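Local coordinates for ParM protein (Staphylococcus aureus, PDB 3JS6) that forms dynamic actin-like filaments that probably push plasmid copies apart during DNA segregation, at residues N3-A8 with E110-V115; P28-R33 with G77-S82; N84-I89 with G119-E124; F191-T196 with G217-Y222; K268-L273 with N302-S307. All coordinates share one frame; numbering follows the deposited sequence.

Contact 1: residues N3-A8 with E110-V115; sequences NVYVMA and EVVNVV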
# COMPACT_ATOMS: atom_id res chain seq x y z
N ASN A 3 10.96 -22.38 -11.58
CA ASN A 3 9.55 -22.14 -11.30
C ASN A 3 9.45 -20.94 -10.32
O ASN A 3 9.23 -21.14 -9.13
CB ASN A 3 8.99 -23.40 -10.65
CG ASN A 3 7.54 -23.28 -10.27
OD1 ASN A 3 7.05 -24.02 -9.40
ND2 ASN A 3 6.82 -22.36 -10.92
N VAL A 4 9.61 -19.72 -10.83
CA VAL A 4 9.60 -18.54 -9.95
C VAL A 4 8.39 -17.61 -10.11
O VAL A 4 7.99 -17.26 -11.21
CB VAL A 4 10.88 -17.74 -10.17
CG1 VAL A 4 10.94 -16.57 -9.21
CG2 VAL A 4 12.11 -18.65 -9.99
N TYR A 5 7.81 -17.22 -8.98
CA TYR A 5 6.64 -16.34 -8.96
C TYR A 5 7.01 -14.95 -8.45
O TYR A 5 8.02 -14.79 -7.77
CB TYR A 5 5.58 -16.91 -8.03
CG TYR A 5 5.03 -18.22 -8.49
CD1 TYR A 5 5.43 -19.42 -7.90
CD2 TYR A 5 4.10 -18.27 -9.53
CE1 TYR A 5 4.92 -20.63 -8.34
CE2 TYR A 5 3.59 -19.47 -9.97
CZ TYR A 5 4.00 -20.65 -9.37
OH TYR A 5 3.50 -21.86 -9.83
N VAL A 6 6.19 -13.95 -8.76
CA VAL A 6 6.49 -12.61 -8.31
C VAL A 6 5.49 -12.17 -7.24
O VAL A 6 4.29 -12.19 -7.47
CB VAL A 6 6.46 -11.61 -9.49
CG1 VAL A 6 6.53 -10.17 -8.98
CG2 VAL A 6 7.67 -11.88 -10.42
N MSE A 7 5.99 -11.83 -6.06
CA MSE A 7 5.14 -11.35 -4.97
C MSE A 7 5.33 -9.85 -4.88
O MSE A 7 6.47 -9.38 -4.77
CB MSE A 7 5.54 -11.92 -3.61
CG MSE A 7 5.21 -13.39 -3.35
SE MSE A 7 5.73 -13.83 -1.48
CE MSE A 7 4.95 -15.57 -1.34
N ALA A 8 4.22 -9.09 -4.92
CA ALA A 8 4.28 -7.65 -4.81
C ALA A 8 3.55 -7.34 -3.51
O ALA A 8 2.44 -7.81 -3.29
CB ALA A 8 3.58 -6.99 -5.97
N GLU A 110 4.04 -27.20 -3.21
CA GLU A 110 4.62 -27.14 -1.87
C GLU A 110 5.78 -26.16 -1.76
O GLU A 110 5.87 -25.38 -0.81
CB GLU A 110 5.15 -28.50 -1.45
CG GLU A 110 4.15 -29.40 -0.81
CD GLU A 110 4.71 -30.03 0.45
OE1 GLU A 110 4.91 -29.29 1.44
OE2 GLU A 110 4.96 -31.26 0.45
N VAL A 111 6.70 -26.24 -2.71
CA VAL A 111 7.86 -25.35 -2.69
C VAL A 111 7.58 -24.14 -3.56
O VAL A 111 7.39 -24.25 -4.76
CB VAL A 111 9.11 -26.07 -3.20
CG1 VAL A 111 10.31 -25.10 -3.20
CG2 VAL A 111 9.42 -27.26 -2.29
N VAL A 112 7.57 -22.98 -2.92
CA VAL A 112 7.26 -21.71 -3.58
C VAL A 112 8.46 -20.82 -3.72
O VAL A 112 8.89 -20.21 -2.73
CB VAL A 112 6.17 -20.93 -2.76
CG1 VAL A 112 5.73 -19.67 -3.51
CG2 VAL A 112 4.98 -21.83 -2.52
N ASN A 113 9.03 -20.73 -4.92
CA ASN A 113 10.19 -19.87 -5.14
C ASN A 113 9.67 -18.53 -5.64
O ASN A 113 8.82 -18.47 -6.53
CB ASN A 113 11.12 -20.50 -6.18
CG ASN A 113 11.59 -21.88 -5.78
OD1 ASN A 113 11.37 -22.85 -6.50
ND2 ASN A 113 12.23 -21.98 -4.63
N VAL A 114 10.17 -17.45 -5.07
CA VAL A 114 9.71 -16.14 -5.46
C VAL A 114 10.77 -15.08 -5.43
O VAL A 114 11.88 -15.28 -4.91
CB VAL A 114 8.61 -15.63 -4.49
CG1 VAL A 114 7.50 -16.67 -4.33
CG2 VAL A 114 9.26 -15.34 -3.10
N VAL A 115 10.39 -13.95 -6.01
CA VAL A 115 11.18 -12.73 -5.92
C VAL A 115 10.12 -11.81 -5.25
O VAL A 115 8.92 -11.98 -5.49
CB VAL A 115 11.56 -12.16 -7.26
CG1 VAL A 115 12.68 -13.02 -7.88
CG2 VAL A 115 10.33 -12.09 -8.16
O HOH W 1 7.75 -21.79 -7.01
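Parallel strand pairing joins Y5 and M7 to N113 and V115 in the actin fold, where strand 4-11 runs beside strand 111-120 in the large mixed sheet of the actin-like N-terminal domain. The two short strands twist strongly against each other, their axes 56° apart and 4.5 Å from each other at closest approach. Y5 lies opposite V114 and V6 opposite V115, and the backbone of Y5 is held from both of its polar atoms. Its N donates to N113 O at 2.9 Å, and its O accepts from V115 N at 3.1 Å. M7 N continues the pattern to V115 O at 3.0 Å in an almost straight bond (176° at the hydrogen). Toward the start of the strands a water takes over, receiving from N113 N and donating to N3 O.

Side chains then sort by face. On the side of Y5 and V114, the extended selenomethionine M7 crosses V114, with CG and CE both near V114 CG1, and helix 90-104 covers this side through I100, L103 and A104. The Y5 ring reaches past V112 CG1, and its hydroxyl is hydrogen-bonded to E109, just before the second strand. On the other face V4, V6 and V115 form a valine cluster under helix 325-342, which touches V4 and V6 with E342 and K338. V115 turns CG2 in between its own backbone N and carbonyl carbon (chi1 -74° for CG1), which places that methyl against V6 CG2 at 3.5 Å, tighter than usual van der Waals contact.

Contact 2: residues P28-R33 with G77-S82; sequences PSRIGR and GKDTAS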
# COMPACT_ATOMS: atom_id res chain seq x y z
N PRO A 28 -6.32 -4.87 6.92
CA PRO A 28 -5.81 -3.90 7.88
C PRO A 28 -4.49 -4.38 8.47
O PRO A 28 -4.30 -5.56 8.71
CB PRO A 28 -6.91 -3.84 8.94
CG PRO A 28 -8.15 -4.08 8.13
CD PRO A 28 -7.72 -5.22 7.22
N SER A 29 -3.58 -3.44 8.72
CA SER A 29 -2.28 -3.78 9.28
C SER A 29 -2.43 -4.06 10.78
O SER A 29 -2.00 -3.27 11.62
CB SER A 29 -1.32 -2.60 9.02
OG SER A 29 -0.06 -2.82 9.63
N ARG A 30 -3.06 -5.19 11.10
CA ARG A 30 -3.33 -5.63 12.47
C ARG A 30 -3.03 -7.11 12.51
O ARG A 30 -3.19 -7.79 11.51
CB ARG A 30 -4.83 -5.47 12.83
CG ARG A 30 -5.32 -4.04 12.99
CD ARG A 30 -6.85 -3.99 13.12
NE ARG A 30 -7.37 -4.70 14.29
CZ ARG A 30 -7.15 -4.31 15.55
NH1 ARG A 30 -6.41 -3.24 15.80
NH2 ARG A 30 -7.70 -4.98 16.55
N ILE A 31 -2.62 -7.61 13.65
CA ILE A 31 -2.32 -9.02 13.77
C ILE A 31 -2.79 -9.53 15.13
O ILE A 31 -2.87 -8.76 16.09
CB ILE A 31 -0.80 -9.26 13.58
CG1 ILE A 31 -0.53 -10.74 13.33
CG2 ILE A 31 -0.03 -8.75 14.78
CD1 ILE A 31 0.87 -10.99 12.78
N GLY A 32 -3.13 -10.81 15.21
CA GLY A 32 -3.56 -11.39 16.46
C GLY A 32 -2.86 -12.72 16.72
O GLY A 32 -1.91 -13.11 16.01
N ARG A 33 -3.35 -13.45 17.71
CA ARG A 33 -2.76 -14.73 18.06
C ARG A 33 -3.85 -15.56 18.66
O ARG A 33 -4.66 -15.04 19.44
CB ARG A 33 -1.64 -14.53 19.08
CG ARG A 33 -1.19 -15.82 19.70
CD ARG A 33 0.10 -15.66 20.50
NE ARG A 33 0.34 -16.84 21.33
CZ ARG A 33 1.48 -17.09 21.95
NH1 ARG A 33 2.50 -16.25 21.84
NH2 ARG A 33 1.60 -18.18 22.70
N GLY A 77 -6.41 -9.07 18.52
CA GLY A 77 -6.07 -8.15 17.44
C GLY A 77 -5.43 -6.86 17.92
O GLY A 77 -5.95 -6.21 18.84
N LYS A 78 -4.32 -6.49 17.29
CA LYS A 78 -3.62 -5.26 17.64
C LYS A 78 -3.00 -4.64 16.38
O LYS A 78 -2.62 -5.37 15.47
CB LYS A 78 -2.55 -5.57 18.68
CG LYS A 78 -1.66 -4.39 18.98
CD LYS A 78 -0.49 -4.78 19.87
CE LYS A 78 -0.94 -5.16 21.27
NZ LYS A 78 0.22 -5.40 22.17
N ASP A 79 -2.91 -3.33 16.32
CA ASP A 79 -2.30 -2.68 15.16
C ASP A 79 -0.80 -2.99 15.18
O ASP A 79 -0.22 -3.08 16.24
CB ASP A 79 -2.52 -1.16 15.22
CG ASP A 79 -3.96 -0.76 14.92
OD1 ASP A 79 -4.37 0.35 15.31
OD2 ASP A 79 -4.68 -1.55 14.29
N THR A 80 -0.18 -3.17 14.02
CA THR A 80 1.25 -3.45 13.97
C THR A 80 2.07 -2.17 14.00
O THR A 80 1.60 -1.11 13.60
CB THR A 80 1.65 -4.22 12.68
OG1 THR A 80 1.21 -3.47 11.55
CG2 THR A 80 0.98 -5.63 12.65
N ALA A 81 3.31 -2.27 14.47
CA ALA A 81 4.21 -1.13 14.54
C ALA A 81 4.28 -0.45 13.20
O ALA A 81 4.32 -1.11 12.15
CB ALA A 81 5.59 -1.59 14.95
N SER A 82 4.30 0.88 13.23
CA SER A 82 4.35 1.66 12.00
C SER A 82 5.42 2.76 12.05
O SER A 82 5.56 3.54 11.10
CB SER A 82 2.96 2.26 11.72
OG SER A 82 2.46 2.93 12.86
O HOH W 2 -1.43 -0.44 11.98
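R30-I31 and K78-D79 run antiparallel, with R30 and D79 forming a non-hydrogen-bonded pair whose CA atoms are 4.1 Å apart. I31 and K78 make the adjoining hydrogen-bonded pair: I31 N donates to K78 O at 2.9 Å, and K78 N returns a bond to I31 O at the same 2.9 Å. Beyond the strand proper, T80 N donates to S29 O at 3.0 Å. S29 is the centre of an inverse gamma turn closed by R30 N on P28 O, and its carbonyl accepts from T80 at this bend. A water also donates to S29 O.

The short strand 78-79 thus adds to the edge of strand 23-33 in the mixed sheet of the actin-like N-terminal domain, just ahead of the loop that leads to helix 90-104. R30 folds its side chain back over the neighbouring strand. The chain bends at chi3 (62°), which lays the guanidinium over the backbone of K78, with K78 N 3.7 Å above its plane. D79 meets the edge of the same group, the carboxylate plane standing almost perpendicular to it (88°). NH1 forms a salt bridge to D79 OD2, although the exact place of that oxygen is doubtful, while NH2 pairs with D71 in a second salt bridge. On the other face of the sheet, I31 CG2 meets T80 CG2 at 3.9 Å, the two side chains crossing at about a right angle, and helix 90-104 packs there through S91, D94 and L95.

Contact 3: residues N84-I89 with G119-E124; sequences NDRYDI and GMPSNE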
# COMPACT_ATOMS: atom_id res chain seq x y z
N ASN A 84 9.25 4.46 12.10
CA ASN A 84 10.38 4.33 11.18
C ASN A 84 11.28 3.17 11.58
O ASN A 84 12.17 2.76 10.84
CB ASN A 84 11.21 5.61 11.21
CG ASN A 84 11.84 5.85 12.57
OD1 ASN A 84 11.15 5.93 13.59
ND2 ASN A 84 13.17 5.93 12.60
N ASP A 85 11.08 2.66 12.80
CA ASP A 85 11.87 1.55 13.30
C ASP A 85 11.01 0.29 13.37
O ASP A 85 11.34 -0.67 14.06
CB ASP A 85 12.41 1.90 14.69
CG ASP A 85 11.34 2.43 15.61
OD1 ASP A 85 10.43 1.66 15.97
OD2 ASP A 85 11.39 3.63 15.95
N ARG A 86 9.90 0.30 12.65
CA ARG A 86 8.99 -0.86 12.63
C ARG A 86 9.73 -2.12 12.19
O ARG A 86 9.34 -3.23 12.55
CB ARG A 86 7.83 -0.60 11.66
CG ARG A 86 8.29 -0.37 10.23
CD ARG A 86 7.14 -0.05 9.29
NE ARG A 86 7.61 0.15 7.92
CZ ARG A 86 6.84 0.16 6.84
NH1 ARG A 86 5.52 -0.03 6.94
NH2 ARG A 86 7.38 0.35 5.64
N TYR A 87 10.82 -1.93 11.45
CA TYR A 87 11.58 -3.09 10.93
C TYR A 87 12.15 -3.98 12.03
O TYR A 87 12.41 -5.15 11.80
CB TYR A 87 12.70 -2.64 9.94
CG TYR A 87 12.06 -1.78 8.87
CD1 TYR A 87 12.19 -0.39 8.91
CD2 TYR A 87 11.31 -2.35 7.86
CE1 TYR A 87 11.59 0.41 7.98
CE2 TYR A 87 10.66 -1.54 6.93
CZ TYR A 87 10.80 -0.16 7.00
OH TYR A 87 10.15 0.65 6.10
N ASP A 88 12.32 -3.42 13.22
CA ASP A 88 12.88 -4.17 14.34
C ASP A 88 11.81 -4.56 15.36
O ASP A 88 12.13 -5.12 16.40
CB ASP A 88 13.96 -3.36 15.06
CG ASP A 88 15.13 -3.03 14.17
OD1 ASP A 88 15.74 -3.98 13.61
OD2 ASP A 88 15.43 -1.83 14.02
N ILE A 89 10.54 -4.26 15.07
CA ILE A 89 9.48 -4.59 16.01
C ILE A 89 8.78 -5.89 15.62
O ILE A 89 8.40 -6.07 14.47
CB ILE A 89 8.42 -3.46 16.11
CG1 ILE A 89 9.09 -2.12 16.45
CG2 ILE A 89 7.38 -3.80 17.17
CD1 ILE A 89 9.86 -2.14 17.73
N GLY A 119 7.99 -1.61 -1.51
CA GLY A 119 8.43 -0.24 -1.41
C GLY A 119 8.55 0.22 0.04
O GLY A 119 8.16 -0.51 0.96
N MSE A 120 9.10 1.41 0.24
CA MSE A 120 9.23 1.97 1.57
C MSE A 120 9.24 3.48 1.45
O MSE A 120 9.40 4.01 0.33
CB MSE A 120 10.51 1.46 2.27
CG MSE A 120 11.79 1.52 1.48
SE MSE A 120 13.33 0.83 2.49
CE MSE A 120 13.28 -1.03 2.08
N PRO A 121 9.01 4.21 2.57
CA PRO A 121 8.99 5.68 2.53
C PRO A 121 10.23 6.21 1.82
O PRO A 121 11.32 5.70 2.00
CB PRO A 121 8.98 6.06 4.01
CG PRO A 121 8.17 4.93 4.62
CD PRO A 121 8.77 3.71 3.94
N SER A 122 10.04 7.24 1.00
CA SER A 122 11.14 7.82 0.25
C SER A 122 12.29 8.24 1.15
O SER A 122 13.45 8.11 0.78
CB SER A 122 10.65 9.03 -0.56
OG SER A 122 9.59 8.68 -1.44
N ASN A 123 11.97 8.72 2.34
CA ASN A 123 13.01 9.18 3.25
C ASN A 123 13.87 8.09 3.89
O ASN A 123 14.87 8.40 4.52
CB ASN A 123 12.42 10.09 4.34
CG ASN A 123 11.49 9.36 5.29
OD1 ASN A 123 10.94 9.96 6.20
ND2 ASN A 123 11.33 8.06 5.08
N GLU A 124 13.51 6.82 3.76
CA GLU A 124 14.34 5.77 4.35
C GLU A 124 14.99 4.90 3.29
O GLU A 124 15.83 4.05 3.59
CB GLU A 124 13.52 4.90 5.31
CG GLU A 124 12.02 5.08 5.22
CD GLU A 124 11.27 4.26 6.27
OE1 GLU A 124 11.41 3.02 6.26
OE2 GLU A 124 10.56 4.86 7.10
O HOH W 3 5.88 0.50 3.18
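Y87 OH donates to E124 OE1 at 2.7 Å, the phenol and the glutamate reaching toward each other. The carboxylate oxygen lies near the plane of the phenol ring at its edge, close to CE1 as well, and is met on its syn side but 29° out of the carboxylate plane, the ring and carboxylate planes being 75° apart. The same hydroxyl accepts a hydrogen bond from R86 NH2 at 2.8 Å, exactly in the guanidinium plane, with a weaker one from NE. One phenol oxygen therefore links an arginine to a glutamate. R86 NH2 and E124 OE1 themselves stay 4.9 Å apart, and the opposite charges probably polarise the hydroxyl between them. Against this polar group pack M120 CB, 3.9 Å from Y87 OH, and P121 CD, 4.0 Å from both Y87 OH and R86 NH2.

The contact ties the 3-10 turn 86-88, just ahead of helix 90-104 with I89 as its N-cap, to the end of strand 111-120 and the turn that follows it, within the actin-like N-terminal domain. R86 CG takes the position between its own backbone N and carbonyl carbon (chi1 61°) and lies over the centre of one face of the Y87 ring, 3.9 Å from its plane; the chain runs on extended to NE. From there the guanidinium is held by F11 O on NH1 and by a water that accepts from NH2 and donates weakly to G119 O. Further out, F92 and F133 meet the Y87 ring, and K129 of helix 128-137 touches both Y87 and E124.

Contact 4: residues F191-T196 with G217-Y222; sequences FGSGTT and GTIDFY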
# COMPACT_ATOMS: atom_id res chain seq x y z
N PHE A 191 -3.92 11.64 -1.75
CA PHE A 191 -4.89 12.07 -0.73
C PHE A 191 -5.05 10.96 0.30
O PHE A 191 -5.82 10.02 0.10
CB PHE A 191 -6.26 12.38 -1.37
CG PHE A 191 -6.26 13.61 -2.21
CD1 PHE A 191 -6.18 13.52 -3.60
CD2 PHE A 191 -6.33 14.87 -1.62
CE1 PHE A 191 -6.17 14.66 -4.39
CE2 PHE A 191 -6.32 16.03 -2.40
CZ PHE A 191 -6.24 15.93 -3.78
N GLY A 192 -4.29 11.05 1.39
CA GLY A 192 -4.36 10.04 2.43
C GLY A 192 -5.38 10.39 3.49
O GLY A 192 -6.02 11.44 3.42
N SER A 193 -5.54 9.51 4.48
CA SER A 193 -6.49 9.76 5.55
C SER A 193 -6.09 10.95 6.44
O SER A 193 -6.93 11.76 6.82
CB SER A 193 -6.62 8.51 6.41
OG SER A 193 -5.34 8.07 6.81
N GLY A 194 -4.80 11.06 6.75
CA GLY A 194 -4.35 12.14 7.61
C GLY A 194 -3.47 13.19 6.96
O GLY A 194 -3.25 14.26 7.53
N THR A 195 -2.96 12.91 5.77
CA THR A 195 -2.10 13.86 5.08
C THR A 195 -2.34 13.77 3.58
O THR A 195 -2.93 12.81 3.09
CB THR A 195 -0.60 13.55 5.34
OG1 THR A 195 -0.26 12.29 4.77
CG2 THR A 195 -0.32 13.50 6.84
N THR A 196 -1.87 14.79 2.86
CA THR A 196 -1.97 14.85 1.41
C THR A 196 -0.53 15.04 0.96
O THR A 196 0.09 16.07 1.22
CB THR A 196 -2.83 16.03 0.95
OG1 THR A 196 -4.17 15.84 1.42
CG2 THR A 196 -2.85 16.12 -0.58
N GLY A 217 -6.00 15.48 5.80
CA GLY A 217 -6.39 14.36 4.96
C GLY A 217 -7.89 14.21 4.84
O GLY A 217 -8.64 15.15 5.11
N THR A 218 -8.33 13.02 4.42
CA THR A 218 -9.75 12.77 4.25
C THR A 218 -10.52 12.85 5.58
O THR A 218 -11.67 13.27 5.60
CB THR A 218 -9.99 11.40 3.59
OG1 THR A 218 -9.45 10.36 4.41
CG2 THR A 218 -9.33 11.37 2.21
N ILE A 219 -9.88 12.43 6.67
CA ILE A 219 -10.50 12.49 7.99
C ILE A 219 -10.83 13.97 8.28
O ILE A 219 -11.95 14.30 8.66
CB ILE A 219 -9.54 11.92 9.07
CG1 ILE A 219 -9.37 10.42 8.83
CG2 ILE A 219 -10.07 12.21 10.47
CD1 ILE A 219 -8.32 9.75 9.69
N ASP A 220 -9.86 14.85 8.06
CA ASP A 220 -10.08 16.28 8.26
C ASP A 220 -11.19 16.80 7.34
O ASP A 220 -11.98 17.67 7.72
CB ASP A 220 -8.80 17.07 7.98
CG ASP A 220 -7.72 16.79 8.98
OD1 ASP A 220 -7.79 17.33 10.10
OD2 ASP A 220 -6.79 16.01 8.64
N PHE A 221 -11.22 16.28 6.11
CA PHE A 221 -12.23 16.69 5.14
C PHE A 221 -13.64 16.41 5.67
O PHE A 221 -14.44 17.32 5.85
CB PHE A 221 -12.02 15.93 3.82
CG PHE A 221 -12.92 16.39 2.70
CD1 PHE A 221 -12.87 17.70 2.23
CD2 PHE A 221 -13.79 15.49 2.08
CE1 PHE A 221 -13.67 18.11 1.16
CE2 PHE A 221 -14.60 15.89 1.01
CZ PHE A 221 -14.53 17.20 0.55
N TYR A 222 -13.91 15.13 5.91
CA TYR A 222 -15.20 14.67 6.39
C TYR A 222 -15.57 15.29 7.73
O TYR A 222 -16.75 15.48 8.02
CB TYR A 222 -15.21 13.14 6.50
CG TYR A 222 -15.19 12.40 5.18
CD1 TYR A 222 -14.01 11.85 4.67
CD2 TYR A 222 -16.36 12.23 4.43
CE1 TYR A 222 -14.00 11.15 3.46
CE2 TYR A 222 -16.36 11.54 3.22
CZ TYR A 222 -15.17 11.00 2.74
OH TYR A 222 -15.15 10.30 1.55
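T218 turns OG1 between its own backbone N and carbonyl carbon (chi1 61°), which brings the hydroxyl oxygen within 3.2 Å of S193 CA and leaves CG2 alongside G192 O. I219 has CG1 anti to its carbonyl carbon (chi1 -67°), and CG1 passes S193 O at 3.4 Å before CD1 ends near S193 CB. The carbonyls of the glycine-rich loop meet the first N-H groups of helix 218-228. T218 N donates to G192 O at 3.0 Å, in the carbonyl plane, and I219 N donates to S193 O, also at 3.0 Å, on a lone pair in the carbonyl plane. Two loop carbonyls thus satisfy amides that have no helical acceptor before them.

G217, at the N-cap position, lies against the loop, its bare CA close to both carbonyls, 3.3 Å from G192 O and 3.2 Å from S193 O, the latter a CA-H...O contact. Its N is in turn bonded to D220 OD2 at 3.0 Å, on the anti side of the carboxylate and somewhat out of its plane, the aspartate folding back over the start of its own helix. The loop itself is closed by G192 N on T195 O.

This loop is the turn between strands 185-191 and 196-202 of the actin-like C-terminal half, and in actin-family folds the equivalent glycine-rich hairpin belongs to the nucleotide phosphate-binding region; the present structure is the apo form. Beyond it, F191 and F221 extend toward helices 263-284 and 301-311, both rings meeting H304 edge-to-face.

Contact 5: residues K268-L273 with N302-S307; sequences KEQDSL and NIHFDS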
# COMPACT_ATOMS: atom_id res chain seq x y z
N LYS A 268 -18.15 23.02 -0.89
CA LYS A 268 -17.48 24.15 -0.25
C LYS A 268 -16.16 23.73 0.38
O LYS A 268 -15.13 24.38 0.18
CB LYS A 268 -18.40 24.80 0.79
CG LYS A 268 -19.05 26.12 0.34
CD LYS A 268 -19.38 26.18 -1.16
CE LYS A 268 -18.18 26.67 -1.99
NZ LYS A 268 -18.48 26.79 -3.45
N GLU A 269 -16.20 22.65 1.15
CA GLU A 269 -14.99 22.15 1.78
C GLU A 269 -14.00 21.74 0.69
O GLU A 269 -12.83 22.14 0.72
CB GLU A 269 -15.33 20.95 2.66
CG GLU A 269 -14.91 21.09 4.12
CD GLU A 269 -15.68 22.17 4.87
OE1 GLU A 269 -15.49 23.37 4.58
OE2 GLU A 269 -16.49 21.82 5.75
N GLN A 270 -14.46 20.95 -0.27
CA GLN A 270 -13.60 20.48 -1.35
C GLN A 270 -13.08 21.64 -2.20
O GLN A 270 -11.97 21.59 -2.74
CB GLN A 270 -14.34 19.48 -2.24
CG GLN A 270 -15.13 20.12 -3.37
CD GLN A 270 -14.81 19.52 -4.73
OE1 GLN A 270 -14.92 20.20 -5.76
NE2 GLN A 270 -14.42 18.25 -4.75
N ASP A 271 -13.87 22.70 -2.34
CA ASP A 271 -13.44 23.84 -3.13
C ASP A 271 -12.18 24.46 -2.54
O ASP A 271 -11.27 24.85 -3.27
CB ASP A 271 -14.54 24.90 -3.16
CG ASP A 271 -15.18 25.02 -4.51
OD1 ASP A 271 -15.73 24.01 -5.00
OD2 ASP A 271 -15.13 26.13 -5.09
N SER A 272 -12.15 24.54 -1.22
CA SER A 272 -11.01 25.11 -0.51
C SER A 272 -9.82 24.15 -0.48
O SER A 272 -8.67 24.58 -0.55
CB SER A 272 -11.42 25.48 0.92
OG SER A 272 -12.15 24.43 1.54
N LEU A 273 -10.10 22.86 -0.35
CA LEU A 273 -9.05 21.87 -0.32
C LEU A 273 -8.30 21.93 -1.66
O LEU A 273 -7.07 22.03 -1.69
CB LEU A 273 -9.65 20.48 -0.10
CG LEU A 273 -8.74 19.29 0.17
CD1 LEU A 273 -9.52 18.24 0.94
CD2 LEU A 273 -8.20 18.71 -1.12
N ASN A 302 -10.68 9.09 -5.46
CA ASN A 302 -12.03 8.99 -6.02
C ASN A 302 -12.92 10.18 -5.69
O ASN A 302 -13.79 10.56 -6.47
CB ASN A 302 -12.71 7.72 -5.53
CG ASN A 302 -12.37 6.52 -6.38
OD1 ASN A 302 -12.58 6.53 -7.59
ND2 ASN A 302 -11.85 5.47 -5.75
N ILE A 303 -12.70 10.76 -4.52
CA ILE A 303 -13.51 11.87 -4.07
C ILE A 303 -13.19 13.16 -4.80
O ILE A 303 -14.10 13.89 -5.18
CB ILE A 303 -13.32 12.09 -2.55
CG1 ILE A 303 -13.50 10.76 -1.80
CG2 ILE A 303 -14.31 13.12 -2.04
CD1 ILE A 303 -12.99 10.80 -0.38
N HIS A 304 -11.90 13.42 -5.04
CA HIS A 304 -11.51 14.68 -5.68
C HIS A 304 -11.10 14.70 -7.14
O HIS A 304 -11.00 15.77 -7.72
CB HIS A 304 -10.38 15.32 -4.87
CG HIS A 304 -10.58 15.25 -3.39
ND1 HIS A 304 -11.74 15.70 -2.77
CD2 HIS A 304 -9.77 14.84 -2.39
CE1 HIS A 304 -11.62 15.55 -1.47
NE2 HIS A 304 -10.43 15.03 -1.21
N PHE A 305 -10.86 13.54 -7.75
CA PHE A 305 -10.41 13.49 -9.15
C PHE A 305 -11.30 14.30 -10.11
O PHE A 305 -10.81 15.04 -10.97
CB PHE A 305 -10.28 12.03 -9.61
CG PHE A 305 -9.78 11.89 -11.01
CD1 PHE A 305 -10.63 11.41 -12.02
CD2 PHE A 305 -8.50 12.30 -11.35
CE1 PHE A 305 -10.21 11.35 -13.35
CE2 PHE A 305 -8.07 12.25 -12.68
CZ PHE A 305 -8.93 11.78 -13.69
N ASP A 306 -12.62 14.18 -9.96
CA ASP A 306 -13.52 14.92 -10.83
C ASP A 306 -13.31 16.42 -10.80
O ASP A 306 -13.10 17.04 -11.83
CB ASP A 306 -14.97 14.60 -10.48
CG ASP A 306 -15.32 13.16 -10.75
OD1 ASP A 306 -14.89 12.65 -11.82
OD2 ASP A 306 -16.02 12.54 -9.92
N SER A 307 -13.34 17.01 -9.62
CA SER A 307 -13.16 18.45 -9.53
C SER A 307 -11.78 18.88 -10.01
O SER A 307 -11.65 19.92 -10.65
CB SER A 307 -13.40 18.91 -8.09
OG SER A 307 -14.74 18.66 -7.72
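Helices 268-273 and 302-307 cross at -73° with their axes 10.9 Å apart, Q270 and H304 being the nearest pair by CA. At this spacing the backbones are well separated, and side chains alone bridge the gap. Q270 reaches across with CG between its own backbone N and carbonyl carbon (chi1 87°) and a further bend at chi2, which delivers the amide to the next helix. There S307 OG donates to Q270 OE1; the modelled separation of 2.5 Å is shorter than a normal hydrogen bond, and its exact geometry is doubtful. The serine hydroxyl, set anti to its carbonyl carbon, lies beside the end of the amide, with Q270 NE2 also only 3.0 Å from it.

This is helix-helix packing in the C-terminal half of the actin-like fold, where helices 263-284 and 301-311 lie by the sheet carrying strands 185-191 and 293-297. F191, at the end of strand 185-191, and F221 of helix 218-228 meet the H304 ring edge-to-face.

One turn along from Q270, L273 takes over with an apolar approach. Its CD1 comes to 4.0 Å from H304 NE2, the two side chains crossing at about a right angle. Each face of the imidazole is met near its rim, one by I303 CB of its own helix and the other by L273 CD2, 4.3 Å above the plane. Q270 NE2 stands at the ring edge, 4.2 Å from H304 ND1, an atom buried here with no partner in the model.

How the contacts relate
Contacts 1, 2 and 3 belong to the N-terminal half of the fold and contacts 4 and 5 to the C-terminal half. Contacts 1 and 3 share strand 111-120 and are largely buried, yet contact 1 is backbone pairing with valines packed on the sheet's faces whereas contact 3 is a polar cluster around a phenol. Contact 2 pairs strands of the same sheet antiparallel at a more open edge, adding a salt bridge, and touches contact 3 through A81 against R86 and I89. Contacts 4 and 5, both partly buried with centres about 12 Å apart, meet through F191, F221 and H304: backbone capping in one, side-chain packing in the other.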